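Side-chain contacts in hypothetical protein VC0802 (Vibrio cholerae, PDB 1ZVP), which is of unknown function but contains two ACT-type domains, a fold common in small-molecule-sensing regulatory proteins, and is tentatively suggested to be a transport protein: residues 13-18 with 85-90; 37-42 with 61-66; 98-103 with 121-126. All blocks are in the same frame, centred on the assembly; numbering follows the deposited sequence.

Contact 1. Residues 13-18 with 85-90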
loop_
_atom_site.group_PDB
_atom_site.type_symbol
_atom_site.label_atom_id
_atom_site.label_comp_id
_atom_site.label_asym_id
_atom_site.label_seq_id
_atom_site.Cartn_x
_atom_site.Cartn_y
_atom_site.Cartn_z
ATOM N N GLN D 13 -12.841 -5.284 -14.942
ATOM C CA GLN D 13 -13.848 -4.515 -14.223
ATOM C C GLN D 13 -13.355 -3.140 -13.822
ATOM O O GLN D 13 -12.160 -2.923 -13.684
ATOM C CB GLN D 13 -14.250 -5.253 -12.965
ATOM C CG GLN D 13 -15.092 -6.468 -13.219
ATOM C CD GLN D 13 -15.564 -7.075 -11.921
ATOM O OE1 GLN D 13 -16.452 -6.523 -11.254
ATOM N NE2 GLN D 13 -14.976 -8.213 -11.542
ATOM N N SER D 14 -14.291 -2.221 -13.622
ATOM C CA SER D 14 -14.000 -0.898 -13.092
ATOM C C SER D 14 -13.574 -1.017 -11.630
ATOM O O SER D 14 -14.091 -1.873 -10.890
ATOM C CB SER D 14 -15.237 -0.004 -13.220
ATOM O OG SER D 14 -14.994 1.302 -12.728
ATOM N N MET D 15 -12.625 -0.170 -11.218
ATOM C CA MET D 15 -12.201 -0.121 -9.814
ATOM C C MET D 15 -13.022 0.896 -9.039
ATOM O O MET D 15 -12.812 1.081 -7.837
ATOM C CB MET D 15 -10.700 0.144 -9.669
ATOM C CG MET D 15 -9.782 -1.008 -10.137
ATOM S SD MET D 15 -10.011 -2.612 -9.334
ATOM C CE MET D 15 -11.048 -3.482 -10.516
ATOM N N SER D 16 -13.980 1.515 -9.741
ATOM C CA SER D 16 -14.813 2.601 -9.225
ATOM C C SER D 16 -14.004 3.695 -8.507
ATOM O O SER D 16 -14.255 3.984 -7.335
ATOM C CB SER D 16 -15.935 2.051 -8.330
ATOM O OG SER D 16 -16.909 1.359 -9.096
ATOM N N PRO D 17 -13.029 4.309 -9.215
ATOM C CA PRO D 17 -12.124 5.261 -8.572
ATOM C C PRO D 17 -12.761 6.608 -8.231
ATOM O O PRO D 17 -13.715 7.041 -8.879
ATOM C CB PRO D 17 -11.027 5.447 -9.617
ATOM C CG PRO D 17 -11.710 5.247 -10.893
ATOM C CD PRO D 17 -12.712 4.157 -10.646
ATOM N N GLU D 18 -12.236 7.263 -7.204
ATOM C CA GLU D 18 -12.656 8.609 -6.887
ATOM C C GLU D 18 -11.464 9.452 -6.490
ATOM O O GLU D 18 -10.641 9.025 -5.683
ATOM C CB GLU D 18 -13.720 8.608 -5.793
ATOM C CG GLU D 18 -13.462 7.634 -4.687
ATOM C CD GLU D 18 -14.366 7.839 -3.501
ATOM O OE1 GLU D 18 -13.987 7.404 -2.388
ATOM O OE2 GLU D 18 -15.455 8.429 -3.674
ATOM N N VAL D 85 -8.210 -12.115 -3.405
ATOM C CA VAL D 85 -7.061 -12.369 -4.272
ATOM C C VAL D 85 -7.330 -11.900 -5.707
ATOM O O VAL D 85 -8.344 -12.265 -6.320
ATOM C CB VAL D 85 -6.560 -13.853 -4.197
ATOM C CG1 VAL D 85 -7.714 -14.831 -4.066
ATOM C CG2 VAL D 85 -5.702 -14.199 -5.397
ATOM N N GLY D 86 -6.415 -11.078 -6.223
ATOM C CA GLY D 86 -6.517 -10.536 -7.573
ATOM C C GLY D 86 -6.713 -9.031 -7.646
ATOM O O GLY D 86 -6.444 -8.435 -8.684
ATOM N N LEU D 87 -7.173 -8.416 -6.556
ATOM C CA LEU D 87 -7.529 -6.999 -6.563
ATOM C C LEU D 87 -6.342 -6.047 -6.752
ATOM O O LEU D 87 -6.413 -5.125 -7.566
ATOM C CB LEU D 87 -8.341 -6.609 -5.326
ATOM C CG LEU D 87 -9.027 -5.242 -5.484
ATOM C CD1 LEU D 87 -10.191 -5.276 -6.487
ATOM C CD2 LEU D 87 -9.484 -4.718 -4.155
ATOM N N THR D 88 -5.256 -6.276 -6.015
ATOM C CA THR D 88 -4.065 -5.436 -6.140
ATOM C C THR D 88 -3.449 -5.582 -7.519
ATOM O O THR D 88 -3.058 -4.589 -8.130
ATOM C CB THR D 88 -3.032 -5.722 -5.045
ATOM O OG1 THR D 88 -3.658 -5.565 -3.764
ATOM C CG2 THR D 88 -1.875 -4.748 -5.147
ATOM N N ALA D 89 -3.377 -6.824 -8.000
ATOM C CA ALA D 89 -2.902 -7.109 -9.341
ATOM C C ALA D 89 -3.748 -6.379 -10.399
ATOM O O ALA D 89 -3.197 -5.772 -11.322
ATOM C CB ALA D 89 -2.882 -8.607 -9.580
ATOM N N ALA D 90 -5.075 -6.419 -10.243
ATOM C CA ALA D 90 -6.021 -5.755 -11.159
ATOM C C ALA D 90 -5.792 -4.257 -11.277
ATOM O O ALA D 90 -5.545 -3.770 -12.375
ATOM C CB ALA D 90 -7.465 -6.044 -10.761
#
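Met-15 meets Leu-87 and Ala-90 without any flat group between them: no ring, amide or carboxylate enters the pairing, so there are no faces or edges to match, and a flexible thioether settles against methyl groups instead. The sulfur makes the nearer approach, with Met-15 SD 3.9 Å from CD1 of Leu-87. The terminal methyl turns to the next turn of the helix, where Met-15 CE lies 4.4 Å from CB of Ala-90. The side chains of Met-15 and Leu-87 run alongside each other in opposing senses, a lengthwise overlap rather than a head-on one. The methionine is curled to achieve this: CG is anti to the carbonyl carbon (chi1 -69°), and further bends at chi2 and chi3 carry CE round toward Ala-90. Leucine adapts differently, for its CG swings to the far side from the backbone N (chi1 -165°), and its branched end reaches the sulfur although its CB does not point straight at residues 13-18.

The backbones stay well apart, the closest CA pair being Met-15 and Ala-90 at 8.5 Å. Gly-86 occupies the N-cap position of helix 87-96, and its O accepts from Ala-90 N in the first turn. Just before the strand, Ser-16 N bonds to Ser-14 OG at 3.2 Å in an ST turn with Met-15 at its middle.

Leu-76 of strand 71-76 and Phe-91 of the same helix also touch Met-15, placing it between helix 87-96 and the four-stranded antiparallel sheet. With all three partners buried and no hydrogen bond crossing between the segments, cohesion here rests on dispersion and the exclusion of water.

Contact 2. Residues 37-42 with 61-66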
loop_
_atom_site.group_PDB
_atom_site.type_symbol
_atom_site.label_atom_id
_atom_site.label_comp_id
_atom_site.label_asym_id
_atom_site.label_seq_id
_atom_site.Cartn_x
_atom_site.Cartn_y
_atom_site.Cartn_z
ATOM N N LEU D 37 2.268 14.571 15.354
ATOM C CA LEU D 37 0.802 14.555 15.404
ATOM C C LEU D 37 0.139 15.840 14.903
ATOM O O LEU D 37 -0.888 15.779 14.225
ATOM C CB LEU D 37 0.331 14.245 16.832
ATOM C CG LEU D 37 -0.226 12.866 17.220
ATOM C CD1 LEU D 37 0.299 11.743 16.360
ATOM C CD2 LEU D 37 0.053 12.586 18.695
ATOM N N SER D 38 0.728 16.987 15.242
ATOM C CA SER D 38 0.178 18.301 14.877
ATOM C C SER D 38 0.178 18.549 13.370
ATOM O O SER D 38 -0.531 19.434 12.886
ATOM C CB SER D 38 0.934 19.427 15.590
ATOM O OG SER D 38 2.318 19.359 15.293
ATOM N N LEU D 39 0.972 17.771 12.636
ATOM C CA LEU D 39 0.993 17.839 11.177
ATOM C C LEU D 39 -0.214 17.135 10.540
ATOM O O LEU D 39 -0.514 17.353 9.362
ATOM C CB LEU D 39 2.299 17.257 10.627
ATOM C CG LEU D 39 3.612 17.953 10.984
ATOM C CD1 LEU D 39 4.787 17.211 10.374
ATOM C CD2 LEU D 39 3.598 19.399 10.527
ATOM N N GLU D 40 -0.894 16.304 11.335
ATOM C CA GLU D 40 -2.092 15.554 10.927
ATOM C C GLU D 40 -1.881 14.715 9.665
ATOM O O GLU D 40 -2.596 14.899 8.675
ATOM C CB GLU D 40 -3.289 16.485 10.744
ATOM C CG GLU D 40 -3.842 17.057 12.036
ATOM C CD GLU D 40 -4.532 18.402 11.827
ATOM O OE1 GLU D 40 -4.576 19.197 12.793
ATOM O OE2 GLU D 40 -5.017 18.675 10.701
ATOM N N PRO D 41 -0.901 13.791 9.697
ATOM C CA PRO D 41 -0.610 12.985 8.519
ATOM C C PRO D 41 -1.772 12.058 8.160
ATOM O O PRO D 41 -2.394 11.481 9.052
ATOM C CB PRO D 41 0.617 12.175 8.947
ATOM C CG PRO D 41 0.560 12.144 10.422
ATOM C CD PRO D 41 -0.017 13.447 10.827
ATOM N N ILE D 42 -2.064 11.927 6.867
ATOM C CA ILE D 42 -3.140 11.054 6.417
ATOM C C ILE D 42 -2.708 9.602 6.558
ATOM O O ILE D 42 -3.538 8.720 6.777
ATOM C CB ILE D 42 -3.605 11.384 4.975
ATOM C CG1 ILE D 42 -4.937 10.693 4.669
ATOM C CG2 ILE D 42 -2.520 11.053 3.939
ATOM C CD1 ILE D 42 -5.508 11.019 3.315
ATOM N N GLN D 61 5.387 21.460 3.900
ATOM C CA GLN D 61 6.264 22.503 3.391
ATOM C C GLN D 61 6.615 23.530 4.480
ATOM O O GLN D 61 7.801 23.811 4.713
ATOM C CB GLN D 61 5.662 23.137 2.130
ATOM C CG GLN D 61 6.452 24.282 1.538
ATOM C CD GLN D 61 5.842 25.624 1.893
ATOM O OE1 GLN D 61 4.700 25.922 1.518
ATOM N NE2 GLN D 61 6.598 26.444 2.621
ATOM N N GLN D 62 5.606 24.058 5.173
ATOM C CA GLN D 62 5.892 24.952 6.298
ATOM C C GLN D 62 5.944 24.277 7.672
ATOM O O GLN D 62 5.584 24.858 8.692
ATOM C CB GLN D 62 5.044 26.245 6.278
ATOM C CG GLN D 62 3.670 26.154 5.624
ATOM C CD GLN D 62 2.601 25.619 6.560
ATOM O OE1 GLN D 62 2.856 24.727 7.379
ATOM N NE2 GLN D 62 1.385 26.154 6.431
ATOM N N ALA D 63 6.403 23.031 7.673
ATOM C CA ALA D 63 6.909 22.382 8.865
ATOM C C ALA D 63 8.391 22.183 8.610
ATOM O O ALA D 63 9.100 21.585 9.420
ATOM C CB ALA D 63 6.232 21.061 9.085
ATOM N N GLY D 64 8.840 22.682 7.461
ATOM C CA GLY D 64 10.255 22.714 7.115
ATOM C C GLY D 64 10.786 21.463 6.445
ATOM O O GLY D 64 11.964 21.406 6.072
ATOM N N LEU D 65 9.926 20.453 6.313
ATOM C CA LEU D 65 10.259 19.232 5.577
ATOM C C LEU D 65 10.288 19.609 4.097
ATOM O O LEU D 65 9.345 20.234 3.590
ATOM C CB LEU D 65 9.251 18.114 5.869
ATOM C CG LEU D 65 8.846 17.886 7.335
ATOM C CD1 LEU D 65 7.726 16.872 7.429
ATOM C CD2 LEU D 65 10.021 17.464 8.215
ATOM N N GLU D 66 11.381 19.254 3.423
ATOM C CA GLU D 66 11.728 19.858 2.123
ATOM C C GLU D 66 11.043 19.197 0.921
ATOM O O GLU D 66 10.919 17.958 0.870
ATOM C CB GLU D 66 13.249 19.869 1.933
ATOM C CG GLU D 66 13.775 21.027 1.082
ATOM C CD GLU D 66 15.062 20.670 0.343
ATOM O OE1 GLU D 66 15.229 21.142 -0.805
ATOM O OE2 GLU D 66 15.894 19.910 0.898
#
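Leu-39 overlaps Ala-63 with one methyl branch and Leu-65 with the other, so that a single forked side chain serves two residues of the facing loop. Its CD2 comes to 3.4 Å from CB of Ala-63, closer than carbon atoms usually pack. The second branch meets its partner more loosely: CD1 of Leu-39 and CD1 of Leu-65 stand 4.2 Å apart, the two leucines meeting end to end. The fork is aimed across the gap by a chi1 of -63°, which sets CG beside the backbone N.

Leu-39 ends a short 3-10 segment, and Glu-40 N, just after it, bonds to Leu-37 O, while the chain leaving helix 57-61 is bent by a Gly-64 N to Gln-61 O bond. Ala-63 is exposed to solvent, whereas the leucines are only partly so.

Both leucines pack on the three-stranded antiparallel sheet, within the first ACT sequence range. Leu-39 and Leu-65 both touch Leu-55 of strand 50-56, and Leu-65 also rests on Cys-27 and Val-29 of strand 24-29. The contact thus ties the loop leading into strand 43-47 to the one following helix 57-61.

Contact 3. Residues 98-103 with 121-126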
loop_
_atom_site.group_PDB
_atom_site.type_symbol
_atom_site.label_atom_id
_atom_site.label_comp_id
_atom_site.label_asym_id
_atom_site.label_seq_id
_atom_site.Cartn_x
_atom_site.Cartn_y
_atom_site.Cartn_z
ATOM N N HIS D 98 -0.974 2.126 -18.559
ATOM C CA HIS D 98 -0.945 3.517 -19.007
ATOM C C HIS D 98 0.300 4.283 -18.570
ATOM O O HIS D 98 0.359 5.506 -18.697
ATOM C CB HIS D 98 -2.216 4.229 -18.574
ATOM C CG HIS D 98 -3.431 3.695 -19.249
ATOM N ND1 HIS D 98 -4.145 2.627 -18.754
ATOM C CD2 HIS D 98 -4.025 4.039 -20.413
ATOM C CE1 HIS D 98 -5.148 2.357 -19.567
ATOM N NE2 HIS D 98 -5.098 3.200 -20.581
ATOM N N GLY D 99 1.294 3.545 -18.081
ATOM C CA GLY D 99 2.570 4.107 -17.689
ATOM C C GLY D 99 2.509 4.926 -16.424
ATOM O O GLY D 99 3.259 5.887 -16.278
ATOM N N ILE D 100 1.620 4.535 -15.512
ATOM C CA ILE D 100 1.407 5.234 -14.243
ATOM C C ILE D 100 1.909 4.414 -13.049
ATOM O O ILE D 100 1.457 3.289 -12.808
ATOM C CB ILE D 100 -0.084 5.611 -14.048
ATOM C CG1 ILE D 100 -0.560 6.489 -15.202
ATOM C CG2 ILE D 100 -0.292 6.312 -12.707
ATOM C CD1 ILE D 100 -2.035 6.493 -15.421
ATOM N N SER D 101 2.863 4.972 -12.307
ATOM C CA SER D 101 3.311 4.339 -11.080
ATOM C C SER D 101 2.416 4.682 -9.899
ATOM O O SER D 101 1.984 5.819 -9.731
ATOM C CB SER D 101 4.768 4.652 -10.785
ATOM O OG SER D 101 5.574 3.542 -11.150
ATOM N N ALA D 102 2.127 3.670 -9.096
ATOM C CA ALA D 102 1.212 3.799 -7.978
ATOM C C ALA D 102 1.912 3.539 -6.651
ATOM O O ALA D 102 2.658 2.559 -6.506
ATOM C CB ALA D 102 0.057 2.818 -8.154
ATOM N N ASN D 103 1.659 4.424 -5.691
ATOM C CA ASN D 103 2.005 4.179 -4.303
ATOM C C ASN D 103 0.745 3.848 -3.559
ATOM O O ASN D 103 -0.054 4.723 -3.254
ATOM C CB ASN D 103 2.703 5.387 -3.701
ATOM C CG ASN D 103 3.823 5.875 -4.575
ATOM O OD1 ASN D 103 3.592 6.258 -5.736
ATOM N ND2 ASN D 103 5.050 5.837 -4.053
ATOM N N GLN D 121 -5.872 12.618 -13.640
ATOM C CA GLN D 121 -7.013 12.355 -14.509
ATOM C C GLN D 121 -6.824 11.075 -15.331
ATOM O O GLN D 121 -7.783 10.330 -15.526
ATOM C CB GLN D 121 -7.348 13.560 -15.391
ATOM C CG GLN D 121 -7.824 14.784 -14.615
ATOM C CD GLN D 121 -9.087 14.531 -13.818
ATOM O OE1 GLN D 121 -10.014 13.882 -14.302
ATOM N NE2 GLN D 121 -9.136 15.047 -12.594
ATOM N N GLN D 122 -5.593 10.807 -15.773
ATOM C CA GLN D 122 -5.287 9.580 -16.521
ATOM C C GLN D 122 -5.428 8.330 -15.674
ATOM O O GLN D 122 -5.818 7.282 -16.190
ATOM C CB GLN D 122 -3.889 9.599 -17.137
ATOM C CG GLN D 122 -3.684 10.634 -18.217
ATOM C CD GLN D 122 -2.894 11.844 -17.717
ATOM O OE1 GLN D 122 -1.718 12.019 -18.085
ATOM N NE2 GLN D 122 -3.526 12.673 -16.856
ATOM N N ALA D 123 -5.088 8.441 -14.389
ATOM C CA ALA D 123 -5.242 7.346 -13.442
ATOM C C ALA D 123 -6.711 6.999 -13.207
ATOM O O ALA D 123 -7.067 5.830 -13.178
ATOM C CB ALA D 123 -4.530 7.665 -12.138
ATOM N N LEU D 124 -7.555 8.020 -13.042
ATOM C CA LEU D 124 -9.011 7.858 -13.033
ATOM C C LEU D 124 -9.538 7.105 -14.243
ATOM O O LEU D 124 -10.346 6.187 -14.104
ATOM C CB LEU D 124 -9.711 9.215 -12.966
ATOM C CG LEU D 124 -9.745 9.935 -11.626
ATOM C CD1 LEU D 124 -10.554 11.223 -11.764
ATOM C CD2 LEU D 124 -10.308 9.034 -10.517
ATOM N N GLN D 125 -9.091 7.515 -15.426
ATOM C CA GLN D 125 -9.453 6.867 -16.680
ATOM C C GLN D 125 -9.040 5.396 -16.724
ATOM O O GLN D 125 -9.868 4.541 -17.015
ATOM C CB GLN D 125 -8.844 7.623 -17.863
ATOM C CG GLN D 125 -9.577 8.906 -18.238
ATOM C CD GLN D 125 -8.692 9.890 -19.034
ATOM O OE1 GLN D 125 -8.816 11.118 -18.884
ATOM N NE2 GLN D 125 -7.789 9.353 -19.873
ATOM N N ALA D 126 -7.769 5.112 -16.445
ATOM C CA ALA D 126 -7.267 3.745 -16.364
ATOM C C ALA D 126 -8.067 2.895 -15.367
ATOM O O ALA D 126 -8.527 1.802 -15.701
ATOM C CB ALA D 126 -5.800 3.746 -16.012
#
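Residues 98-103 run past helix 120-127 at a spacing that brings His-98 CA to 6.9 Å from Ala-126 CA and Ile-100 CA to 7.0 Å from Ala-123 CA, close enough for small helix residues to receive the larger side chains. Ile-100 inserts the end of its longer branch: CD1 lies 3.8 Å from Ala-123 N and 4.0 Å from CB of Gln-122, touching the helix backbone as well as its side chains. A chi1 of -58° turns CG1 away from the carbonyl carbon, and with the branch extended beyond it the methyl reaches the surface between these two residues.

His-98 packs on the next turn. Its ring meets Ala-126 obliquely, ND1 being 3.4 Å from the alanine CB, with CE1 and CG somewhat further off. That nitrogen is also hydrogen-bonded to Lys-94 O, a link back to the preceding helix that helps fix the ring's rotation while its ND1 side rests against the methyl. The beta carbon of Gln-122 points toward the contact, but the rest of its chain bends and leads away.

Gly-99, at positive phi, is the C-prime residue of a Schellman motif, in which Ile-100 N bonds to Leu-95 O. This reversal ends helix 87-96 and turns the chain toward strand 103-106. Ile-100 and Ala-123 both touch Leu-95 of that helix and Val-115 of strand 111-116, giving a shared apolar layer. Two helices packed against an antiparallel sheet are consistent with the ACT fold, a ferredoxin-like alpha/beta sandwich.

How the contacts relate
Contacts 1 and 3 are largely buried and lie near each other, with centres about 12 Å apart, and they touch where Pro-17 packs on Leu-124. Both draw on helix 87-96, one at its start and the other just past its end. Contact 2 is a surface contact on the opposite side of the chain's centre from contact 1, about 31 Å away centre to centre, and is nested within the loop that contact 1 closes. None has a hydrogen bond across its segments, yet the chemistry shifts with place: thioether and methyls in contact 1, aliphatic side chains over the three-stranded sheet in contact 2, and an exposed imidazole beside a buried isoleucine in contact 3. All three touch the second subunit.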